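Local structure of putative alpha-L-fucosidase (Bacteroides thetaiotaomicron, 3EYP) at residues A[315-321]-A[456-460]; A[328-333]-A[345-351]; A[353-359]-A[445-449]. The protein probably hydrolyses alpha-L-fucosidic bonds, releasing L-fucose from glycans, as a glycoside hydrolase of family 29. All coordinates share one frame; numbering follows the deposited sequence. Where two conformers were deposited one is given.

Helix 306-323, the last helix of the chain and part of the TIM-barrel fucosidase portion, supplies the first half of interaction 1. A few residues on, interaction 2 closes a short loop when residues 345-351 return to the turn 328-331 and the start of strand 332-335. Interaction 3 then spans most of the F5/8 type C domain, pairing residues 353-359 with 445-449. Interaction 1 closes last, as the C-terminal residues 456-460 come back to the helix; it therefore encloses the other two, which follow each other in series without crossing. Interactions 2 and 3 touch, their centres about 12 Å apart, with M348 against F357. Interaction 1 lies apart, joining barrel and beta domain.

Interaction 1. Residues A[315-321]-A[456-460]; sequences LKQGIDE and QSPVF
The F460 ring meets the backbone of G318 obliquely with its CZ end, where the C-terminal segment following the beta sandwich of the F5/8 type C domain returns to helix 306-323, the last helix associated with the TIM-barrel portion. CZ of F460 comes to 3.4 Å from C of G318, and CE1 of F460 lies 3.8 Å from CA of G318. Glycine permits this approach, because a CB here would point at the ring and collide with it. The carbonyl oxygen of L315 lies at the ring edge, and CD1 of L315 reaches CE1 of F460 at 4.1 Å, the two side chains crossing at a slant. Beyond the two segments, W279 of helix 275-283 stacks on the F460 ring, and V275 of that helix touches V459.

Farther along the helix the contact turns polar. The E321 chain is extended beyond CG (chi2 -172°), which carries its carboxylate out to S457. OG of S457 donates to OE1 of E321 at 2.7 Å, approaching on the anti side but 34° out of the carboxylate plane. In one of two conformers of Q317, NE2 donates to OE2 of E321 at 2.9 Å from above that plane, and CG2 of V459 lies against this same amide. An alanine in place of E321 would probably leave the S457 hydroxyl without its acceptor and set the Q317 amide free to turn. CB of V459 meanwhile sits 3.9 Å from CA of G318, beside the ring contact. The hydroxyl of S457 works in both directions: besides donating to the glutamate, OG of S457 accepts from N of V459 at 2.9 Å, the bond that defines an ST turn.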
ATOM      1  N   LEU A 315     -14.596  -0.820  -8.017  1.00 43.38           N
ATOM      2  CA  LEU A 315     -14.152  -0.592  -6.628  1.00 42.26           C
ATOM      3  C   LEU A 315     -14.019   0.907  -6.380  1.00 43.22           C
ATOM      4  O   LEU A 315     -14.392   1.421  -5.323  1.00 44.61           O
ATOM      5  CB  LEU A 315     -12.848  -1.331  -6.333  1.00 42.43           C
ATOM      6  CG  LEU A 315     -12.123  -1.088  -4.999  1.00 38.94           C
ATOM      7  CD1 LEU A 315     -12.903  -1.559  -3.801  1.00 37.31           C
ATOM      8  CD2 LEU A 315     -10.747  -1.724  -5.091  1.00 36.92           C
ATOM      9  N   LYS A 316     -13.501   1.619  -7.350  1.00 44.39           N
ATOM     10  CA  LYS A 316     -13.231   3.080  -7.158  1.00 45.32           C
ATOM     11  C   LYS A 316     -14.564   3.830  -7.008  1.00 45.63           C
ATOM     12  O   LYS A 316     -14.755   4.680  -6.115  1.00 44.84           O
ATOM     13  CB  LYS A 316     -12.433   3.665  -8.329  1.00 47.15           C
ATOM     14  CG  LYS A 316     -12.438   5.162  -8.413  1.00 48.75           C
ATOM     15  CD  LYS A 316     -11.768   5.780  -7.198  1.00 53.47           C
ATOM     16  CE  LYS A 316     -11.521   7.291  -7.351  1.00 54.21           C
ATOM     17  NZ  LYS A 316     -11.031   7.781  -5.993  1.00 55.35           N
ATOM     18  N   GLN A 317     -15.475   3.467  -7.891  1.00 45.66           N
ATOM     19  CA  GLN A 317     -16.839   4.037  -7.850  0.50 46.04           C
ATOM     20  C   GLN A 317     -17.507   3.740  -6.522  1.00 45.66           C
ATOM     21  O   GLN A 317     -18.122   4.608  -5.888  1.00 46.37           O
ATOM     22  CB  GLN A 317     -17.728   3.538  -8.982  0.50 45.47           C
ATOM     23  CG  GLN A 317     -19.027   4.330  -8.993  0.50 45.22           C
ATOM     24  CD  GLN A 317     -20.103   3.748  -9.848  0.50 41.59           C
ATOM     25  OE1 GLN A 317     -19.836   3.109 -10.865  0.50 45.80           O
ATOM     26  NE2 GLN A 317     -21.339   4.018  -9.477  0.50 35.96           N
ATOM     27  N   GLY A 318     -17.362   2.524  -6.096  1.00 45.78           N
ATOM     28  CA  GLY A 318     -17.890   2.095  -4.806  1.00 45.88           C
ATOM     29  C   GLY A 318     -17.314   2.869  -3.634  1.00 45.32           C
ATOM     30  O   GLY A 318     -18.035   3.288  -2.718  1.00 44.72           O
ATOM     31  N   ILE A 319     -16.005   3.062  -3.655  1.00 44.57           N
ATOM     32  CA  ILE A 319     -15.328   3.723  -2.585  1.00 44.91           C
ATOM     33  C   ILE A 319     -15.833   5.181  -2.601  1.00 46.44           C
ATOM     34  O   ILE A 319     -16.211   5.767  -1.553  1.00 46.57           O
ATOM     35  CB  ILE A 319     -13.744   3.667  -2.704  1.00 45.27           C
ATOM     36  CG1 ILE A 319     -13.199   2.269  -2.386  1.00 44.28           C
ATOM     37  CG2 ILE A 319     -13.050   4.607  -1.715  1.00 45.41           C
ATOM     38  CD1 ILE A 319     -11.759   2.017  -3.015  1.00 44.74           C
ATOM     39  N   ASP A 320     -15.857   5.758  -3.796  1.00 46.70           N
ATOM     40  CA  ASP A 320     -16.235   7.167  -3.927  1.00 47.67           C
ATOM     41  C   ASP A 320     -17.634   7.410  -3.407  1.00 47.74           C
ATOM     42  O   ASP A 320     -17.844   8.289  -2.570  1.00 48.20           O
ATOM     43  CB  ASP A 320     -16.064   7.670  -5.344  1.00 48.92           C
ATOM     44  CG  ASP A 320     -14.597   7.966  -5.682  1.00 50.48           C
ATOM     45  OD1 ASP A 320     -13.694   7.920  -4.803  1.00 54.69           O
ATOM     46  OD2 ASP A 320     -14.363   8.235  -6.864  1.00 57.30           O
ATOM     47  N   GLU A 321     -18.567   6.561  -3.814  1.00 47.03           N
ATOM     48  CA  GLU A 321     -19.950   6.713  -3.362  1.00 48.33           C
ATOM     49  C   GLU A 321     -20.076   6.546  -1.876  1.00 48.49           C
ATOM     50  O   GLU A 321     -20.797   7.265  -1.234  1.00 48.26           O
ATOM     51  CB  GLU A 321     -20.918   5.758  -4.027  1.00 48.48           C
ATOM     52  CG  GLU A 321     -20.962   6.012  -5.476  1.00 53.68           C
ATOM     53  CD  GLU A 321     -22.010   5.259  -6.173  1.00 60.64           C
ATOM     54  OE1 GLU A 321     -22.554   4.241  -5.556  1.00 62.21           O
ATOM     55  OE2 GLU A 321     -22.271   5.723  -7.345  1.00 63.08           O
ATOM     56  N   GLN A 456     -22.639   2.227   2.810  1.00 47.72           N
ATOM     57  CA  GLN A 456     -21.820   1.549   1.790  1.00 46.98           C
ATOM     58  C   GLN A 456     -22.559   1.572   0.469  1.00 47.08           C
ATOM     59  O   GLN A 456     -23.765   1.380   0.430  1.00 45.41           O
ATOM     60  CB  GLN A 456     -21.495   0.110   2.173  1.00 46.72           C
ATOM     61  CG  GLN A 456     -20.517  -0.027   3.277  1.00 47.89           C
ATOM     62  CD  GLN A 456     -20.317  -1.429   3.689  1.00 48.52           C
ATOM     63  OE1 GLN A 456     -19.889  -2.267   2.875  1.00 50.62           O
ATOM     64  NE2 GLN A 456     -20.599  -1.733   4.972  1.00 46.10           N
ATOM     65  N   SER A 457     -21.800   1.790  -0.593  1.00 47.15           N
ATOM     66  CA  SER A 457     -22.334   1.893  -1.961  1.00 48.68           C
ATOM     67  C   SER A 457     -23.066   0.643  -2.374  1.00 49.95           C
ATOM     68  O   SER A 457     -22.705  -0.471  -1.993  1.00 48.56           O
ATOM     69  CB  SER A 457     -21.228   2.216  -3.005  1.00 49.21           C
ATOM     70  OG  SER A 457     -21.673   1.995  -4.339  1.00 50.27           O
ATOM     71  N   PRO A 458     -24.110   0.817  -3.185  1.00 50.62           N
ATOM     72  CA  PRO A 458     -24.756  -0.372  -3.718  1.00 51.53           C
ATOM     73  C   PRO A 458     -23.836  -1.193  -4.591  1.00 51.95           C
ATOM     74  O   PRO A 458     -24.035  -2.369  -4.798  1.00 51.87           O
ATOM     75  CB  PRO A 458     -25.884   0.219  -4.556  1.00 52.08           C
ATOM     76  CG  PRO A 458     -26.146   1.510  -3.915  1.00 51.77           C
ATOM     77  CD  PRO A 458     -24.851   2.036  -3.507  1.00 51.41           C
ATOM     78  N   VAL A 459     -22.808  -0.540  -5.096  1.00 52.53           N
ATOM     79  CA  VAL A 459     -21.817  -1.232  -5.905  1.00 52.68           C
ATOM     80  C   VAL A 459     -21.336  -2.443  -5.174  1.00 52.67           C
ATOM     81  O   VAL A 459     -21.044  -3.431  -5.770  1.00 54.97           O
ATOM     82  CB  VAL A 459     -20.574  -0.347  -6.243  1.00 52.97           C
ATOM     83  CG1 VAL A 459     -19.462  -1.248  -6.884  1.00 51.39           C
ATOM     84  CG2 VAL A 459     -20.980   0.821  -7.178  1.00 50.04           C
ATOM     85  N   PHE A 460     -21.295  -2.354  -3.863  1.00 52.73           N
ATOM     86  CA  PHE A 460     -20.791  -3.432  -3.008  1.00 52.25           C
ATOM     87  C   PHE A 460     -21.922  -4.328  -2.534  1.00 54.01           C
ATOM     88  O   PHE A 460     -21.868  -4.811  -1.375  1.00 55.99           O
ATOM     89  CB  PHE A 460     -20.079  -2.883  -1.741  1.00 51.04           C
ATOM     90  CG  PHE A 460     -18.913  -1.976  -2.018  1.00 48.35           C
ATOM     91  CD1 PHE A 460     -18.086  -2.171  -3.110  1.00 44.78           C
ATOM     92  CD2 PHE A 460     -18.591  -0.971  -1.141  1.00 45.23           C
ATOM     93  CE1 PHE A 460     -17.010  -1.331  -3.337  1.00 40.56           C
ATOM     94  CE2 PHE A 460     -17.529  -0.119  -1.383  1.00 44.54           C
ATOM     95  CZ  PHE A 460     -16.726  -0.319  -2.459  1.00 42.55           C
TER

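Interaction 2. Residues A[328-333]-A[345-351]; sequences LRGAKV and PEKMLDN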
ATOM      1  N   LEU A 328     -22.518  12.244   9.473  1.00 53.22           N
ATOM      2  CA  LEU A 328     -22.458  13.003  10.714  1.00 54.35           C
ATOM      3  C   LEU A 328     -22.492  14.488  10.404  1.00 56.02           C
ATOM      4  O   LEU A 328     -22.673  15.308  11.305  1.00 56.75           O
ATOM      5  CB  LEU A 328     -21.198  12.711  11.532  1.00 52.97           C
ATOM      6  CG  LEU A 328     -21.043  11.307  12.078  1.00 51.27           C
ATOM      7  CD1 LEU A 328     -19.743  11.223  12.874  1.00 44.88           C
ATOM      8  CD2 LEU A 328     -22.274  10.878  12.891  1.00 50.17           C
ATOM      9  N   ARG A 329     -22.289  14.871   9.145  1.00 57.38           N
ATOM     10  CA  ARG A 329     -22.161  16.293   8.897  1.00 59.35           C
ATOM     11  C   ARG A 329     -23.454  17.002   9.264  1.00 59.28           C
ATOM     12  O   ARG A 329     -24.546  16.521   9.065  1.00 59.44           O
ATOM     13  CB  ARG A 329     -21.645  16.604   7.504  1.00 60.14           C
ATOM     14  CG  ARG A 329     -20.088  16.763   7.583  1.00 62.80           C
ATOM     15  CD  ARG A 329     -19.430  16.790   6.209  1.00 67.59           C
ATOM     16  NE  ARG A 329     -19.971  17.888   5.421  1.00 70.40           N
ATOM     17  CZ  ARG A 329     -19.531  19.138   5.466  1.00 73.14           C
ATOM     18  NH1 ARG A 329     -20.123  20.051   4.705  1.00 75.54           N
ATOM     19  NH2 ARG A 329     -18.511  19.479   6.254  1.00 72.71           N
ATOM     20  N   GLY A 330     -23.298  18.134   9.890  1.00 59.66           N
ATOM     21  CA  GLY A 330     -24.463  18.916  10.259  1.00 59.81           C
ATOM     22  C   GLY A 330     -24.814  18.710  11.698  1.00 59.41           C
ATOM     23  O   GLY A 330     -25.629  19.458  12.261  1.00 59.87           O
ATOM     24  N   ALA A 331     -24.152  17.722  12.297  1.00 57.90           N
ATOM     25  CA  ALA A 331     -24.388  17.365  13.721  1.00 57.46           C
ATOM     26  C   ALA A 331     -24.074  18.503  14.676  1.00 56.24           C
ATOM     27  O   ALA A 331     -23.301  19.416  14.374  1.00 56.30           O
ATOM     28  CB  ALA A 331     -23.605  16.080  14.139  1.00 57.27           C
ATOM     29  N   LYS A 332     -24.735  18.454  15.814  1.00 55.29           N
ATOM     30  CA  LYS A 332     -24.352  19.289  16.954  1.00 54.93           C
ATOM     31  C   LYS A 332     -23.392  18.436  17.727  1.00 54.09           C
ATOM     32  O   LYS A 332     -23.678  17.280  17.986  1.00 54.04           O
ATOM     33  CB  LYS A 332     -25.534  19.658  17.852  1.00 54.69           C
ATOM     34  N   VAL A 333     -22.254  19.011  18.081  1.00 54.13           N
ATOM     35  CA  VAL A 333     -21.160  18.219  18.684  1.00 54.40           C
ATOM     36  C   VAL A 333     -20.817  18.703  20.096  1.00 54.75           C
ATOM     37  O   VAL A 333     -20.593  19.865  20.313  1.00 56.57           O
ATOM     38  CB  VAL A 333     -19.872  18.203  17.762  1.00 54.08           C
ATOM     39  CG1 VAL A 333     -18.815  17.228  18.279  1.00 53.71           C
ATOM     40  CG2 VAL A 333     -20.217  17.795  16.322  1.00 53.97           C
ATOM     41  N   PRO A 345     -13.984  19.605  18.268  1.00 50.51           N
ATOM     42  CA  PRO A 345     -14.378  18.325  17.683  1.00 50.78           C
ATOM     43  C   PRO A 345     -15.063  18.478  16.369  1.00 51.42           C
ATOM     44  O   PRO A 345     -15.151  17.529  15.583  1.00 50.06           O
ATOM     45  CB  PRO A 345     -15.350  17.726  18.713  1.00 51.26           C
ATOM     46  CG  PRO A 345     -15.853  18.857  19.493  1.00 50.16           C
ATOM     47  CD  PRO A 345     -14.797  19.952  19.446  1.00 50.70           C
ATOM     48  N   GLU A 346     -15.540  19.684  16.112  1.00 50.95           N
ATOM     49  CA  GLU A 346     -16.173  19.957  14.818  1.00 51.78           C
ATOM     50  C   GLU A 346     -15.173  19.807  13.653  1.00 51.12           C
ATOM     51  O   GLU A 346     -15.551  19.582  12.511  1.00 49.81           O
ATOM     52  CB  GLU A 346     -16.799  21.360  14.762  1.00 52.67           C
ATOM     53  CG  GLU A 346     -18.100  21.430  15.524  1.00 54.23           C
ATOM     54  CD  GLU A 346     -17.887  21.781  16.975  1.00 58.04           C
ATOM     55  OE1 GLU A 346     -16.697  21.954  17.351  1.00 59.27           O
ATOM     56  OE2 GLU A 346     -18.911  21.876  17.727  1.00 60.49           O
ATOM     57  N   LYS A 347     -13.899  19.920  13.968  1.00 49.90           N
ATOM     58  CA  LYS A 347     -12.870  19.755  12.938  1.00 50.78           C
ATOM     59  C   LYS A 347     -12.908  18.371  12.252  1.00 50.19           C
ATOM     60  O   LYS A 347     -12.570  18.265  11.087  1.00 51.95           O
ATOM     61  CB  LYS A 347     -11.491  20.018  13.505  1.00 50.36           C
ATOM     62  CG  LYS A 347     -11.440  21.343  14.104  1.00 52.99           C
ATOM     63  CD  LYS A 347     -11.704  22.422  13.089  1.00 55.26           C
ATOM     64  CE  LYS A 347     -11.160  23.747  13.587  1.00 57.47           C
ATOM     65  NZ  LYS A 347     -12.199  24.476  14.326  1.00 57.91           N
ATOM     66  N   MET A 348     -13.353  17.351  12.980  1.00 48.29           N
ATOM     67  CA  MET A 348     -13.352  15.953  12.486  1.00 48.91           C
ATOM     68  C   MET A 348     -14.314  15.794  11.310  1.00 49.59           C
ATOM     69  O   MET A 348     -14.357  14.753  10.588  1.00 49.86           O
ATOM     70  CB  MET A 348     -13.752  14.971  13.610  1.00 48.38           C
ATOM     71  CG  MET A 348     -12.649  14.750  14.733  1.00 46.58           C
ATOM     72  SD  MET A 348     -13.009  13.479  15.996  1.00 35.13           S
ATOM     73  CE  MET A 348     -13.826  14.398  17.351  1.00 45.32           C
ATOM     74  N   LEU A 349     -15.089  16.851  11.137  1.00 49.71           N
ATOM     75  CA  LEU A 349     -16.262  16.834  10.251  1.00 50.73           C
ATOM     76  C   LEU A 349     -16.174  17.765   9.079  1.00 51.16           C
ATOM     77  O   LEU A 349     -17.057  17.778   8.235  1.00 50.66           O
ATOM     78  CB  LEU A 349     -17.532  17.200  11.012  1.00 50.46           C
ATOM     79  CG  LEU A 349     -17.952  16.329  12.172  1.00 50.63           C
ATOM     80  CD1 LEU A 349     -19.291  16.774  12.756  1.00 49.04           C
ATOM     81  CD2 LEU A 349     -18.009  14.893  11.656  1.00 52.93           C
ATOM     82  N   ASP A 350     -15.105  18.527   9.054  1.00 51.80           N
ATOM     83  CA  ASP A 350     -14.977  19.665   8.155  1.00 53.54           C
ATOM     84  C   ASP A 350     -14.340  19.382   6.811  1.00 54.90           C
ATOM     85  O   ASP A 350     -14.155  20.277   5.996  1.00 54.93           O
ATOM     86  CB  ASP A 350     -14.263  20.824   8.838  1.00 53.08           C
ATOM     87  CG  ASP A 350     -12.773  20.594   8.996  1.00 54.85           C
ATOM     88  OD1 ASP A 350     -12.269  19.603   8.443  1.00 54.73           O
ATOM     89  OD2 ASP A 350     -12.108  21.411   9.681  1.00 53.09           O
ATOM     90  N   ASN A 351     -13.986  18.145   6.583  1.00 56.62           N
ATOM     91  CA  ASN A 351     -13.384  17.789   5.295  1.00 58.96           C
ATOM     92  C   ASN A 351     -12.147  18.601   4.918  1.00 59.54           C
ATOM     93  O   ASN A 351     -11.796  18.698   3.748  1.00 59.91           O
ATOM     94  CB  ASN A 351     -14.404  17.990   4.188  1.00 59.16           C
ATOM     95  CG  ASN A 351     -15.524  16.981   4.245  1.00 62.61           C
ATOM     96  OD1 ASN A 351     -16.681  17.297   3.950  1.00 70.73           O
ATOM     97  ND2 ASN A 351     -15.204  15.766   4.639  1.00 66.31           N
TER
HETATM   98  O   HOH W   1     -21.598  21.621  17.077  1.00 58.22           O
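A type II beta turn from L328 to A331, leading into strand 332-335, packs against the 3-10 segment 345-349, with V333 and L349 meeting at the centre. CG2 of V333 and CD1 of L349 touch tip to tip at 3.8 Å. The other methyl of V333, CG1, is trans to its backbone N (chi1 -172°), which sets it against the CB-CG side of the proline ring, 3.5 Å from CB of P345; these two side chains run past each other in opposite directions. The second branch of L349 is used as well, its CD2 lying 3.9 Å from CB of L328. One leucine thus fits between the start of the turn and the strand after it.

These residues belong to the beta sandwich of the F5/8 type C domain, in which 332-335 is an outermost strand of its sheet. V333 also touches I368 and F370 of strand 366-372, while M348, on the same 3-10 segment, packs on I448 and F451 of the opposing sheet.

R329, at the second position of the turn, bends at chi3 (59°) and brings its guanidinium alongside the end of the 3-10 segment. NH2 of R329 donates to O of L349 at 3.0 Å in a nearly straight bond (166°), with the acceptor close to the guanidinium plane. This bond probably fixes the rotation of the guanidinium. OD1 of N351 lies over one face of the guanidinium, displaced toward the rim, and reaches CD of R329 at 3.6 Å. At the other end of the contact the E346 carboxylate comes up beside CB of V333, and a water links the two residues: it accepts from N of V333 at 2.9 Å and donates to OE2 of E346 at 2.8 Å.

Interaction 3. Residues A[353-359]-A[445-449]; sequences KNTYFAG and CPAIH
The Y356 ring turns its edge toward the face of the H449 imidazole in an offset edge-to-face pair, the ring centroids 5.6 Å apart and the planes at 81°. At the imidazole's own edge lie the carbonyl oxygens of N354 and T355. F357, the next ring along, has N of G359 over one face, offset toward the rim, and CD1 of I448 at its edge. The rings flank an antiparallel pairing of the short outermost strand 357-358 with strand 447-454 in the beta sandwich of the F5/8 type C domain.

H449 stands where the chain turns a corner, and its side chain binds the approach to the strand: ND1 of H449 donates to O of T355 at 2.8 Å, from well above the carbonyl plane. Y356 holds CG between its backbone N and carbonyl carbon (chi1 51°), and its ring reaches across the other segment, CD2 of Y356 near H449 and CD1 of Y356 4.2 Å from CB of A447. The backbone N of Y356 donates to a bound glycerol, probably from the crystallisation liquor.

F357 and I448 form a hydrogen-bonded pair, with N of I448 2.9 Å from O of F357 at 165° and the return bond, N of F357 to O of I448, more bent. A358 faces A447 in the following non-hydrogen-bonded pair. Beyond it, N of G359 donates to O of P446 at 3.1 Å, and CA of A358 also meets that oxygen in a CA-H...O contact.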
ATOM      1  N   LYS A 353      -8.093  19.066   5.014  1.00 62.07           N
ATOM      2  CA  LYS A 353      -6.952  18.126   5.069  1.00 62.14           C
ATOM      3  C   LYS A 353      -6.197  18.281   6.396  1.00 61.46           C
ATOM      4  O   LYS A 353      -5.926  17.298   7.119  1.00 61.16           O
ATOM      5  CB  LYS A 353      -6.019  18.318   3.855  1.00 62.74           C
ATOM      6  CG  LYS A 353      -4.711  17.593   3.954  1.00 65.02           C
ATOM      7  CD  LYS A 353      -3.559  18.360   3.254  1.00 68.02           C
ATOM      8  CE  LYS A 353      -3.909  18.803   1.843  1.00 70.33           C
ATOM      9  NZ  LYS A 353      -2.660  19.183   1.087  1.00 72.88           N
ATOM     10  N   ASN A 354      -5.941  19.533   6.740  1.00 59.85           N
ATOM     11  CA  ASN A 354      -4.968  19.878   7.799  1.00 59.14           C
ATOM     12  C   ASN A 354      -5.497  20.084   9.222  1.00 56.96           C
ATOM     13  O   ASN A 354      -4.730  20.113  10.174  1.00 57.90           O
ATOM     14  CB  ASN A 354      -4.216  21.129   7.396  1.00 60.27           C
ATOM     15  CG  ASN A 354      -3.384  20.925   6.134  1.00 63.28           C
ATOM     16  OD1 ASN A 354      -3.372  21.801   5.240  1.00 67.44           O
ATOM     17  ND2 ASN A 354      -2.700  19.766   6.035  1.00 62.66           N
ATOM     18  N   THR A 355      -6.798  20.250   9.367  1.00 53.90           N
ATOM     19  CA  THR A 355      -7.378  20.471  10.707  1.00 51.29           C
ATOM     20  C   THR A 355      -7.654  19.157  11.431  1.00 49.46           C
ATOM     21  O   THR A 355      -7.795  18.096  10.829  1.00 47.88           O
ATOM     22  CB  THR A 355      -8.667  21.238  10.629  1.00 51.01           C
ATOM     23  OG1 THR A 355      -9.573  20.517   9.801  1.00 47.69           O
ATOM     24  CG2 THR A 355      -8.411  22.615  10.006  1.00 51.99           C
ATOM     25  N   TYR A 356      -7.708  19.272  12.745  1.00 48.26           N
ATOM     26  CA  TYR A 356      -8.060  18.144  13.603  1.00 47.49           C
ATOM     27  C   TYR A 356      -8.586  18.532  14.954  1.00 47.03           C
ATOM     28  O   TYR A 356      -8.278  19.596  15.462  1.00 48.21           O
ATOM     29  CB  TYR A 356      -6.828  17.257  13.767  1.00 47.83           C
ATOM     30  CG  TYR A 356      -5.576  17.948  14.195  1.00 46.59           C
ATOM     31  CD1 TYR A 356      -5.184  17.919  15.521  1.00 46.47           C
ATOM     32  CD2 TYR A 356      -4.759  18.593  13.289  1.00 50.74           C
ATOM     33  CE1 TYR A 356      -4.036  18.486  15.934  1.00 45.09           C
ATOM     34  CE2 TYR A 356      -3.575  19.184  13.711  1.00 47.74           C
ATOM     35  CZ  TYR A 356      -3.251  19.131  15.052  1.00 49.68           C
ATOM     36  OH  TYR A 356      -2.120  19.694  15.543  1.00 48.05           O
ATOM     37  N   PHE A 357      -9.404  17.634  15.504  1.00 46.36           N
ATOM     38  CA  PHE A 357      -9.707  17.595  16.938  1.00 45.96           C
ATOM     39  C   PHE A 357      -8.486  17.198  17.771  1.00 46.55           C
ATOM     40  O   PHE A 357      -7.736  16.292  17.407  1.00 44.67           O
ATOM     41  CB  PHE A 357     -10.846  16.621  17.232  1.00 46.25           C
ATOM     42  CG  PHE A 357     -11.020  16.334  18.696  1.00 46.73           C
ATOM     43  CD1 PHE A 357     -11.353  17.363  19.583  1.00 45.26           C
ATOM     44  CD2 PHE A 357     -10.776  15.058  19.203  1.00 45.74           C
ATOM     45  CE1 PHE A 357     -11.477  17.100  20.916  1.00 47.24           C
ATOM     46  CE2 PHE A 357     -10.878  14.798  20.513  1.00 46.88           C
ATOM     47  CZ  PHE A 357     -11.234  15.810  21.394  1.00 48.26           C
ATOM     48  N   ALA A 358      -8.304  17.856  18.915  1.00 45.74           N
ATOM     49  CA  ALA A 358      -7.290  17.398  19.881  1.00 46.30           C
ATOM     50  C   ALA A 358      -7.734  17.647  21.291  1.00 46.66           C
ATOM     51  O   ALA A 358      -8.532  18.563  21.561  1.00 48.11           O
ATOM     52  CB  ALA A 358      -5.916  18.061  19.660  1.00 45.45           C
ATOM     53  N   GLY A 359      -7.165  16.826  22.142  1.00 45.33           N
ATOM     54  CA  GLY A 359      -7.281  16.881  23.580  1.00 44.62           C
ATOM     55  C   GLY A 359      -6.166  17.652  24.236  1.00 44.47           C
ATOM     56  O   GLY A 359      -5.272  18.203  23.605  1.00 44.16           O
ATOM     57  N   CYS A 445      -2.608  12.607  24.369  1.00 42.70           N
ATOM     58  CA  CYS A 445      -3.920  13.209  24.122  1.00 43.69           C
ATOM     59  C   CYS A 445      -4.249  12.959  22.653  1.00 42.14           C
ATOM     60  O   CYS A 445      -3.363  12.962  21.840  1.00 43.82           O
ATOM     61  CB  CYS A 445      -3.968  14.693  24.428  1.00 42.70           C
ATOM     62  SG  CYS A 445      -2.854  15.690  23.519  1.00 47.73           S
ATOM     63  N   PRO A 446      -5.511  12.754  22.324  1.00 41.56           N
ATOM     64  CA  PRO A 446      -5.917  12.474  20.924  1.00 41.96           C
ATOM     65  C   PRO A 446      -5.657  13.600  19.950  1.00 42.10           C
ATOM     66  O   PRO A 446      -5.696  14.780  20.292  1.00 43.31           O
ATOM     67  CB  PRO A 446      -7.417  12.248  21.021  1.00 42.75           C
ATOM     68  CG  PRO A 446      -7.834  12.723  22.366  1.00 41.19           C
ATOM     69  CD  PRO A 446      -6.647  12.750  23.256  1.00 41.29           C
ATOM     70  N   ALA A 447      -5.393  13.194  18.723  1.00 41.49           N
ATOM     71  CA  ALA A 447      -5.247  14.109  17.580  1.00 41.77           C
ATOM     72  C   ALA A 447      -5.842  13.447  16.353  1.00 42.68           C
ATOM     73  O   ALA A 447      -5.220  12.543  15.788  1.00 41.37           O
ATOM     74  CB  ALA A 447      -3.780  14.423  17.349  1.00 40.67           C
ATOM     75  N   ILE A 448      -7.083  13.825  16.037  1.00 43.65           N
ATOM     76  CA  ILE A 448      -7.902  13.138  15.029  1.00 44.41           C
ATOM     77  C   ILE A 448      -8.394  14.067  13.906  1.00 44.94           C
ATOM     78  O   ILE A 448      -9.118  15.076  14.129  1.00 43.93           O
ATOM     79  CB  ILE A 448      -9.088  12.420  15.708  1.00 45.84           C
ATOM     80  CG1 ILE A 448      -8.535  11.390  16.724  1.00 48.75           C
ATOM     81  CG2 ILE A 448     -10.015  11.733  14.639  1.00 45.20           C
ATOM     82  CD1 ILE A 448      -9.459  11.059  17.877  1.00 50.18           C
ATOM     83  N   HIS A 449      -8.031  13.683  12.692  1.00 44.76           N
ATOM     84  CA  HIS A 449      -8.312  14.490  11.510  1.00 45.82           C
ATOM     85  C   HIS A 449      -9.771  14.362  11.125  1.00 46.18           C
ATOM     86  O   HIS A 449     -10.442  15.332  10.803  1.00 48.35           O
ATOM     87  CB  HIS A 449      -7.467  14.049  10.284  1.00 45.58           C
ATOM     88  CG  HIS A 449      -6.157  14.742  10.159  1.00 46.16           C
ATOM     89  ND1 HIS A 449      -6.057  16.117  10.037  1.00 49.72           N
ATOM     90  CD2 HIS A 449      -4.895  14.260  10.032  1.00 49.39           C
ATOM     91  CE1 HIS A 449      -4.781  16.453   9.924  1.00 50.89           C
ATOM     92  NE2 HIS A 449      -4.058  15.346   9.895  1.00 51.63           N
TER